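Local coordinates for chintase (Rhizomucor miehei, PDB 5YUQ), which probably hydrolyses the beta-1,4 linkages of chitin in an active site tunnel, as a family 18 glycoside hydrolase of a thermophilic fungus, at residues A28-T33 and I60-G65; L102-E107 and K130-L135; A126-L131 and D167-T172. One frame throughout, in Å; residues are numbered along the deposited sequence.

Contact 1 (A28-T33 and I60-G65)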
loop_
_atom_site.group_PDB
_atom_site.type_symbol
_atom_site.label_atom_id
_atom_site.label_comp_id
_atom_site.label_asym_id
_atom_site.label_seq_id
_atom_site.Cartn_x
_atom_site.Cartn_y
_atom_site.Cartn_z
ATOM N N ALA A 28 -9.376 -1.446 6.214
ATOM C CA ALA A 28 -8.362 -2.491 6.365
ATOM C C ALA A 28 -8.267 -2.952 7.820
ATOM O O ALA A 28 -8.266 -2.108 8.706
ATOM C CB ALA A 28 -7.018 -1.934 5.921
ATOM N N PHE A 29 -8.177 -4.258 8.102
ATOM C CA PHE A 29 -8.257 -5.362 7.148
ATOM C C PHE A 29 -9.174 -6.442 7.713
ATOM O O PHE A 29 -9.241 -6.637 8.931
ATOM C CB PHE A 29 -6.885 -6.043 6.994
ATOM C CG PHE A 29 -5.884 -5.259 6.187
ATOM C CD1 PHE A 29 -6.044 -5.114 4.813
ATOM C CD2 PHE A 29 -4.766 -4.704 6.795
ATOM C CE1 PHE A 29 -5.119 -4.395 4.072
ATOM C CE2 PHE A 29 -3.839 -3.987 6.064
ATOM C CZ PHE A 29 -4.019 -3.828 4.696
ATOM N N ALA A 30 -9.850 -7.173 6.834
ATOM C CA ALA A 30 -10.426 -8.456 7.210
ATOM C C ALA A 30 -9.382 -9.490 6.817
ATOM O O ALA A 30 -8.867 -9.451 5.703
ATOM C CB ALA A 30 -11.723 -8.697 6.472
ATOM N N GLU A 31 -9.050 -10.399 7.731
ATOM C CA GLU A 31 -7.996 -11.381 7.480
ATOM C C GLU A 31 -8.589 -12.775 7.332
ATOM O O GLU A 31 -9.220 -13.289 8.253
ATOM C CB GLU A 31 -6.980 -11.363 8.628
ATOM C CG GLU A 31 -6.263 -10.029 8.807
ATOM C CD GLU A 31 -5.117 -10.105 9.807
ATOM O OE1 GLU A 31 -5.162 -10.958 10.719
ATOM O OE2 GLU A 31 -4.160 -9.321 9.670
ATOM N N PRO A 32 -8.387 -13.403 6.166
ATOM C CA PRO A 32 -8.915 -14.756 5.996
ATOM C C PRO A 32 -8.247 -15.736 6.951
ATOM O O PRO A 32 -7.021 -15.741 7.074
ATOM C CB PRO A 32 -8.557 -15.101 4.541
ATOM C CG PRO A 32 -8.371 -13.768 3.868
ATOM C CD PRO A 32 -7.771 -12.884 4.934
ATOM N N THR A 33 -9.054 -16.548 7.628
ATOM C CA THR A 33 -8.527 -17.578 8.511
ATOM C C THR A 33 -8.281 -18.866 7.740
ATOM O O THR A 33 -8.606 -18.966 6.550
ATOM C CB THR A 33 -9.498 -17.885 9.668
ATOM O OG1 THR A 33 -10.687 -18.494 9.149
ATOM C CG2 THR A 33 -9.862 -16.616 10.409
ATOM N N ILE A 60 -17.717 2.562 0.088
ATOM C CA ILE A 60 -16.785 1.923 1.011
ATOM C C ILE A 60 -16.549 0.467 0.637
ATOM O O ILE A 60 -17.489 -0.283 0.376
ATOM C CB ILE A 60 -17.240 2.065 2.497
ATOM C CG1 ILE A 60 -16.305 1.292 3.435
ATOM C CG2 ILE A 60 -18.680 1.602 2.675
ATOM C CD1 ILE A 60 -16.399 1.754 4.896
ATOM N N SER A 61 -15.280 0.082 0.584
ATOM C CA SER A 61 -14.895 -1.296 0.345
ATOM C C SER A 61 -14.200 -1.849 1.570
ATOM O O SER A 61 -13.569 -1.110 2.314
ATOM C CB SER A 61 -13.914 -1.391 -0.823
ATOM O OG SER A 61 -14.525 -0.999 -2.037
ATOM N N LEU A 62 -14.307 -3.155 1.765
ATOM C CA LEU A 62 -13.513 -3.843 2.770
ATOM C C LEU A 62 -12.269 -4.406 2.106
ATOM O O LEU A 62 -12.359 -5.038 1.046
ATOM C CB LEU A 62 -14.320 -4.981 3.389
ATOM C CG LEU A 62 -13.621 -5.849 4.432
ATOM C CD1 LEU A 62 -13.236 -5.020 5.645
ATOM C CD2 LEU A 62 -14.529 -7.005 4.815
ATOM N N SER A 63 -11.115 -4.150 2.717
ATOM C CA SER A 63 -9.863 -4.730 2.256
ATOM C C SER A 63 -9.626 -6.047 2.967
ATOM O O SER A 63 -9.672 -6.119 4.199
ATOM C CB SER A 63 -8.692 -3.780 2.489
ATOM O OG SER A 63 -7.519 -4.274 1.848
ATOM N N VAL A 64 -9.356 -7.079 2.175
ATOM C CA VAL A 64 -9.192 -8.433 2.677
ATOM C C VAL A 64 -7.749 -8.866 2.465
ATOM O O VAL A 64 -7.257 -8.874 1.332
ATOM C CB VAL A 64 -10.137 -9.404 1.920
ATOM C CG1 VAL A 64 -9.908 -10.847 2.359
ATOM C CG2 VAL A 64 -11.586 -8.995 2.131
ATOM N N GLY A 65 -7.064 -9.219 3.547
ATOM C CA GLY A 65 -5.673 -9.628 3.446
ATOM C C GLY A 65 -4.790 -8.694 4.241
ATOM O O GLY A 65 -4.979 -8.538 5.449
HETATM O O HOH W 1 -3.713 -7.770 7.733
#

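Contact 2 (L102-E107 and K130-L135)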
loop_
_atom_site.group_PDB
_atom_site.type_symbol
_atom_site.label_atom_id
_atom_site.label_comp_id
_atom_site.label_asym_id
_atom_site.label_seq_id
_atom_site.Cartn_x
_atom_site.Cartn_y
_atom_site.Cartn_z
ATOM N N LEU A 102 -15.082 -4.967 -2.537
ATOM C CA LEU A 102 -14.040 -5.713 -1.854
ATOM C C LEU A 102 -12.717 -5.378 -2.506
ATOM O O LEU A 102 -12.603 -5.382 -3.729
ATOM C CB LEU A 102 -14.286 -7.217 -1.960
ATOM C CG LEU A 102 -15.465 -7.788 -1.176
ATOM C CD1 LEU A 102 -15.741 -9.230 -1.628
ATOM C CD2 LEU A 102 -15.189 -7.725 0.321
ATOM N N ASN A 103 -11.732 -5.080 -1.671
ATOM C CA ASN A 103 -10.378 -4.797 -2.107
ATOM C C ASN A 103 -9.505 -5.953 -1.638
ATOM O O ASN A 103 -9.293 -6.120 -0.444
ATOM C CB ASN A 103 -9.913 -3.474 -1.472
ATOM C CG ASN A 103 -8.436 -3.185 -1.714
ATOM O OD1 ASN A 103 -7.608 -3.298 -0.808
ATOM N ND2 ASN A 103 -8.109 -2.780 -2.936
ATOM N N LEU A 104 -9.000 -6.764 -2.561
ATOM C CA LEU A 104 -8.220 -7.933 -2.162
ATOM C C LEU A 104 -6.744 -7.560 -2.100
ATOM O O LEU A 104 -6.195 -7.020 -3.055
ATOM C CB LEU A 104 -8.473 -9.122 -3.099
ATOM C CG LEU A 104 -9.949 -9.526 -3.201
ATOM C CD1 LEU A 104 -10.097 -10.857 -3.943
ATOM C CD2 LEU A 104 -10.622 -9.576 -1.836
ATOM N N ASP A 105 -6.125 -7.802 -0.944
ATOM C CA ASP A 105 -4.756 -7.372 -0.671
ATOM C C ASP A 105 -3.898 -8.568 -0.259
ATOM O O ASP A 105 -3.318 -8.616 0.820
ATOM C CB ASP A 105 -4.773 -6.291 0.425
ATOM C CG ASP A 105 -3.444 -5.585 0.596
ATOM O OD1 ASP A 105 -2.514 -5.771 -0.221
ATOM O OD2 ASP A 105 -3.316 -4.815 1.571
ATOM N N TRP A 106 -3.830 -9.545 -1.144
ATOM C CA TRP A 106 -2.961 -10.692 -0.959
ATOM C C TRP A 106 -1.520 -10.256 -1.190
ATOM O O TRP A 106 -1.160 -9.802 -2.282
ATOM C CB TRP A 106 -3.370 -11.752 -1.981
ATOM C CG TRP A 106 -2.639 -13.061 -1.929
ATOM C CD1 TRP A 106 -1.578 -13.396 -1.139
ATOM C CD2 TRP A 106 -2.937 -14.218 -2.717
ATOM N NE1 TRP A 106 -1.195 -14.698 -1.392
ATOM C CE2 TRP A 106 -2.014 -15.219 -2.359
ATOM C CE3 TRP A 106 -3.900 -14.501 -3.691
ATOM C CZ2 TRP A 106 -2.031 -16.485 -2.930
ATOM C CZ3 TRP A 106 -3.913 -15.756 -4.267
ATOM C CH2 TRP A 106 -2.984 -16.736 -3.882
ATOM N N GLU A 107 -0.700 -10.390 -0.155
ATOM C CA GLU A 107 0.696 -9.996 -0.226
ATOM C C GLU A 107 1.568 -11.227 0.049
ATOM O O GLU A 107 1.957 -11.435 1.195
ATOM C CB GLU A 107 0.991 -8.877 0.790
ATOM C CG GLU A 107 0.133 -7.627 0.568
ATOM C CD GLU A 107 0.496 -6.470 1.492
ATOM O OE1 GLU A 107 1.404 -6.617 2.335
ATOM O OE2 GLU A 107 -0.128 -5.397 1.364
ATOM N N LYS A 130 -9.442 -16.484 -10.567
ATOM C CA LYS A 130 -10.624 -17.322 -10.395
ATOM C C LYS A 130 -11.487 -16.780 -9.263
ATOM O O LYS A 130 -12.709 -16.747 -9.367
ATOM C CB LYS A 130 -10.233 -18.768 -10.108
ATOM C CG LYS A 130 -11.295 -19.747 -10.548
ATOM C CD LYS A 130 -10.830 -21.187 -10.412
ATOM C CE LYS A 130 -11.880 -22.137 -10.991
ATOM N NZ LYS A 130 -11.732 -23.551 -10.521
ATOM N N LEU A 131 -10.841 -16.348 -8.191
ATOM C CA LEU A 131 -11.557 -15.749 -7.074
ATOM C C LEU A 131 -12.316 -14.497 -7.490
ATOM O O LEU A 131 -13.485 -14.339 -7.149
ATOM C CB LEU A 131 -10.588 -15.433 -5.936
ATOM C CG LEU A 131 -11.164 -14.659 -4.749
ATOM C CD1 LEU A 131 -12.314 -15.423 -4.126
ATOM C CD2 LEU A 131 -10.056 -14.431 -3.739
ATOM N N PHE A 132 -11.668 -13.600 -8.226
ATOM C CA PHE A 132 -12.357 -12.394 -8.664
ATOM C C PHE A 132 -13.517 -12.714 -9.591
ATOM O O PHE A 132 -14.566 -12.073 -9.530
ATOM C CB PHE A 132 -11.390 -11.432 -9.344
ATOM C CG PHE A 132 -10.694 -10.510 -8.392
ATOM C CD1 PHE A 132 -11.392 -9.494 -7.762
ATOM C CD2 PHE A 132 -9.343 -10.656 -8.138
ATOM C CE1 PHE A 132 -10.750 -8.626 -6.882
ATOM C CE2 PHE A 132 -8.688 -9.789 -7.260
ATOM C CZ PHE A 132 -9.401 -8.769 -6.635
ATOM N N LYS A 133 -13.333 -13.705 -10.452
ATOM C CA LYS A 133 -14.420 -14.108 -11.336
ATOM C C LYS A 133 -15.606 -14.646 -10.559
ATOM O O LYS A 133 -16.753 -14.351 -10.889
ATOM C CB LYS A 133 -13.951 -15.164 -12.330
ATOM C CG LYS A 133 -12.968 -14.644 -13.346
ATOM C CD LYS A 133 -12.643 -15.750 -14.335
ATOM C CE LYS A 133 -11.673 -15.297 -15.395
ATOM N NZ LYS A 133 -11.229 -16.476 -16.197
ATOM N N ALA A 134 -15.328 -15.448 -9.542
ATOM C CA ALA A 134 -16.393 -15.978 -8.699
ATOM C C ALA A 134 -17.118 -14.853 -7.965
ATOM O O ALA A 134 -18.344 -14.853 -7.867
ATOM C CB ALA A 134 -15.834 -16.977 -7.712
ATOM N N LEU A 135 -16.357 -13.890 -7.445
ATOM C CA LEU A 135 -16.974 -12.756 -6.762
ATOM C C LEU A 135 -17.794 -11.915 -7.724
ATOM O O LEU A 135 -18.892 -11.477 -7.389
ATOM C CB LEU A 135 -15.921 -11.885 -6.073
ATOM C CG LEU A 135 -15.156 -12.575 -4.947
ATOM C CD1 LEU A 135 -13.979 -11.736 -4.524
ATOM C CD2 LEU A 135 -16.081 -12.810 -3.773
#

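Contact 3 (A126-L131 and D167-T172)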
loop_
_atom_site.group_PDB
_atom_site.type_symbol
_atom_site.label_atom_id
_atom_site.label_comp_id
_atom_site.label_asym_id
_atom_site.label_seq_id
_atom_site.Cartn_x
_atom_site.Cartn_y
_atom_site.Cartn_z
ATOM N N ALA A 126 -3.358 -17.435 -11.071
ATOM C CA ALA A 126 -4.534 -17.912 -11.799
ATOM C C ALA A 126 -5.717 -18.080 -10.842
ATOM O O ALA A 126 -6.863 -17.776 -11.188
ATOM C CB ALA A 126 -4.224 -19.231 -12.501
ATOM N N ASN A 127 -5.430 -18.577 -9.642
ATOM C CA ASN A 127 -6.474 -18.821 -8.653
ATOM C C ASN A 127 -7.039 -17.522 -8.103
ATOM O O ASN A 127 -8.220 -17.441 -7.769
ATOM C CB ASN A 127 -5.939 -19.688 -7.506
ATOM C CG ASN A 127 -5.700 -21.127 -7.928
ATOM O OD1 ASN A 127 -6.204 -21.581 -8.961
ATOM N ND2 ASN A 127 -4.943 -21.855 -7.121
ATOM N N TYR A 128 -6.183 -16.509 -8.007
ATOM C CA TYR A 128 -6.606 -15.176 -7.590
ATOM C C TYR A 128 -7.622 -14.642 -8.580
ATOM O O TYR A 128 -8.659 -14.102 -8.199
ATOM C CB TYR A 128 -5.397 -14.246 -7.582
ATOM C CG TYR A 128 -5.417 -13.067 -6.640
ATOM C CD1 TYR A 128 -6.446 -12.858 -5.726
ATOM C CD2 TYR A 128 -4.375 -12.158 -6.669
ATOM C CE1 TYR A 128 -6.407 -11.756 -4.846
ATOM C CE2 TYR A 128 -4.327 -11.067 -5.806
ATOM C CZ TYR A 128 -5.348 -10.869 -4.911
ATOM O OH TYR A 128 -5.269 -9.787 -4.069
ATOM N N LEU A 129 -7.331 -14.796 -9.870
ATOM C CA LEU A 129 -8.279 -14.372 -10.894
ATOM C C LEU A 129 -9.568 -15.180 -10.806
ATOM O O LEU A 129 -10.660 -14.621 -10.928
ATOM C CB LEU A 129 -7.664 -14.477 -12.294
ATOM C CG LEU A 129 -8.592 -14.047 -13.438
ATOM C CD1 LEU A 129 -9.143 -12.653 -13.167
ATOM C CD2 LEU A 129 -7.834 -14.077 -14.746
ATOM N N LYS A 130 -9.442 -16.484 -10.567
ATOM C CA LYS A 130 -10.624 -17.322 -10.395
ATOM C C LYS A 130 -11.487 -16.780 -9.263
ATOM O O LYS A 130 -12.709 -16.747 -9.367
ATOM C CB LYS A 130 -10.233 -18.768 -10.108
ATOM C CG LYS A 130 -11.295 -19.747 -10.548
ATOM C CD LYS A 130 -10.830 -21.187 -10.412
ATOM C CE LYS A 130 -11.880 -22.137 -10.991
ATOM N NZ LYS A 130 -11.732 -23.551 -10.521
ATOM N N LEU A 131 -10.841 -16.348 -8.191
ATOM C CA LEU A 131 -11.557 -15.749 -7.074
ATOM C C LEU A 131 -12.316 -14.497 -7.490
ATOM O O LEU A 131 -13.485 -14.339 -7.149
ATOM C CB LEU A 131 -10.588 -15.433 -5.936
ATOM C CG LEU A 131 -11.164 -14.659 -4.749
ATOM C CD1 LEU A 131 -12.314 -15.423 -4.126
ATOM C CD2 LEU A 131 -10.056 -14.431 -3.739
ATOM N N ASP A 167 -6.066 -11.580 -20.132
ATOM C CA ASP A 167 -6.830 -10.344 -20.297
ATOM C C ASP A 167 -8.147 -10.360 -19.537
ATOM O O ASP A 167 -8.862 -9.366 -19.503
ATOM C CB ASP A 167 -6.934 -9.859 -21.763
ATOM C CG ASP A 167 -7.877 -10.679 -22.625
ATOM O OD1 ASP A 167 -8.758 -11.403 -22.109
ATOM O OD2 ASP A 167 -7.743 -10.557 -23.862
ATOM N N ASN A 168 -8.443 -11.483 -18.889
ATOM C CA ASN A 168 -9.576 -11.518 -17.982
ATOM C C ASN A 168 -9.300 -10.776 -16.681
ATOM O O ASN A 168 -10.224 -10.489 -15.926
ATOM C CB ASN A 168 -10.004 -12.953 -17.703
ATOM C CG ASN A 168 -10.762 -13.558 -18.864
ATOM O OD1 ASN A 168 -11.984 -13.440 -18.941
ATOM N ND2 ASN A 168 -10.040 -14.189 -19.785
ATOM N N TRP A 169 -8.039 -10.460 -16.412
ATOM C CA TRP A 169 -7.750 -9.608 -15.262
ATOM C C TRP A 169 -8.410 -8.253 -15.461
ATOM O O TRP A 169 -9.201 -7.811 -14.636
ATOM C CB TRP A 169 -6.238 -9.459 -15.048
ATOM C CG TRP A 169 -5.663 -10.537 -14.185
ATOM C CD1 TRP A 169 -4.870 -11.579 -14.580
ATOM C CD2 TRP A 169 -5.831 -10.668 -12.771
ATOM N NE1 TRP A 169 -4.543 -12.359 -13.491
ATOM C CE2 TRP A 169 -5.113 -11.817 -12.368
ATOM C CE3 TRP A 169 -6.522 -9.931 -11.806
ATOM C CZ2 TRP A 169 -5.071 -12.243 -11.040
ATOM C CZ3 TRP A 169 -6.471 -10.345 -10.484
ATOM C CH2 TRP A 169 -5.757 -11.498 -10.113
ATOM N N ALA A 170 -8.094 -7.603 -16.572
ATOM C CA ALA A 170 -8.618 -6.268 -16.832
ATOM C C ALA A 170 -10.134 -6.286 -17.034
ATOM O O ALA A 170 -10.819 -5.330 -16.680
ATOM C CB ALA A 170 -7.921 -5.648 -18.042
ATOM N N SER A 171 -10.673 -7.370 -17.586
ATOM C CA SER A 171 -12.114 -7.396 -17.829
ATOM C C SER A 171 -12.955 -7.759 -16.604
ATOM O O SER A 171 -14.178 -7.621 -16.623
ATOM C CB SER A 171 -12.462 -8.310 -19.006
ATOM O OG SER A 171 -12.226 -9.669 -18.682
ATOM N N THR A 172 -12.301 -8.192 -15.530
ATOM C CA THR A 172 -13.029 -8.647 -14.347
ATOM C C THR A 172 -12.855 -7.689 -13.188
ATOM O O THR A 172 -13.807 -7.395 -12.470
ATOM C CB THR A 172 -12.544 -10.039 -13.893
ATOM O OG1 THR A 172 -12.679 -10.965 -14.980
ATOM C CG2 THR A 172 -13.367 -10.542 -12.711
#

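Contact 1 (A28-T33 and I60-G65)
Ala30 and Val64 are paired in register between two parallel strands, 24-32 and 59-65, neighbours in the wall of the barrel. Ser63 O accepts the N-H of Ala30 at 2.8 Å, and Ala30 O receives Gly65 N, also at 2.8 Å, so both backbone polar groups of the small Ala30 are used. Its methyl rests on Leu62 CD2, 3.7 Å away, while Pro32 CG reaches Val64 CG1 at 3.6 Å; helices 73-78 and 80-97 cover Pro32 and Val64, helix 80-97 also covers Leu62, and Ala30 packs on Phe41. Strands 24-32 and 59-65 are the second and third of the family 18 TIM barrel, and Ser63-Val64-Gly65 belongs to the SxGG signature of that family. Phe29 is entered through a cis peptide; with CG beside the backbone N (chi1 -75°) its ring is brought next to Ser63, whose OG lies at the ring edge, 3.3 Å from Phe29 CE1. That hydroxyl is hydrogen-bonded to Asn103 of the next strand. Gly65 adopts phi 119° and psi -121°, angles that would jam a CB against the preceding carbonyl. A water donates to Gly65 O at 2.7 Å and to Glu31 OE2, which Thr68 also binds.

Contact 2 (L102-E107 and K130-L135)
Leu104 drives its side chain from the strand against Leu131, Phe132 and Leu135 of the helix. Its CB already lies 3.7 Å from Phe132 CZ, at the near end of the ring. CG comes next, 3.6 Å from the same CZ, and the chain then forks. With CG placed beside the backbone N (chi1 -57°), the CD1 branch advances over one face of Phe132, displaced from the ring centre toward the rim. This is a CH-pi contact: CD1 stands 3.8 Å from the Phe132 ring centroid and 23° off the ring normal. The same methyl meets Leu131 CD2 at 3.6 Å and, somewhat more loosely, Leu135 CD1 at 4.0 Å, so a single carbon touches three residues of the helix. Leucine suits the place because its fork lets one methyl reach far across while the stem still packs on the aromatic ring. Residues 102-105 of strand 101-105 and residues 130-135 of helix 124-139 run nearly antiparallel (169°); the strand and helix are the first two elements of a beta-alpha-beta unit completed by strand 144-149, in the TIM barrel of family 18 chitinases. Residues 102-107 fall in the DGxDxDxE signature of that family, here with Asn103 at the second aspartate position, and the signature glutamate, Glu107, follows the strand. Beside Leu104, Leu102 sends CD1 to Leu135 CD2, 4.2 Å away, the two side chains crossing at about a right angle. Between these two leucines Asn103 projects away from the helix, where Tyr7 and Thr146 hydrogen-bond its amide. Phe132 also packs on Leu145 and Thr147 of strand 144-149, while Val87 of helix 80-97 flanks Leu131.

Contact 3 (A126-L131 and D167-T172)
Asn168 and Trp169 receive Leu129 of the longer helix where the two backbones draw together. Asn168 contributes its stem, with CB 3.8 Å from Leu129 CD2, and its carbonyl O, 3.7 Å from Leu129 CD1; its amide turns away, as befits a polar group at a partly exposed margin. Trp169 follows with a broad indole that lies against Leu129. Leu129 CB sits 3.6 Å from Trp169 CZ2, toward the rim. With CG anti to the backbone N, the two methyls lie farther along the indole, and Leu129 CD2 stands 4.0 Å from the centroid of the five-membered ring, 15° off its normal. The far edge of the indole is directed at the face of Tyr128, an offset edge-to-face pair with planes at 79°, and CH2 of Trp169 comes 3.8 Å from Tyr128 CB. Further on, Thr172 OG1 donates to Asn168 O at 2.7 Å, in the carbonyl plane, so the hydroxyl serves a backbone oxygen of its own short helix; its side chain also borders Phe132. Helix 168-172, weakly bonded, leads toward strand 175-178 of the TIM barrel and lies at 25° to segment 126-131. It is joined to helix 124-139 by Arg136 as well, which hydrogen-bonds Thr172 O, while helix 80-97 packs on Leu131.

The three contacts follow one another round the TIM barrel. Contacts 1 and 2, with centres about 10 Å apart, meet as adjacent strands: Asn103 N lies 2.8 Å from Leu62 O, and Asp105 N likewise from Val64 O, both probable hydrogen bonds. Contact 2 passes into contact 3 through helix 124-139, Lys130 and Leu131 being common to both; their centres are about 8 Å apart, and Tyr128 OH probably bonds Trp106 N at 3.3 Å. Contacts 1 and 3, about 19 Å between centres, do not touch. In family 18 enzymes the active site lies at the C-terminal strand ends, consistent with Glu107 following strand 101-105; contact 3 belongs to the outer helical layer.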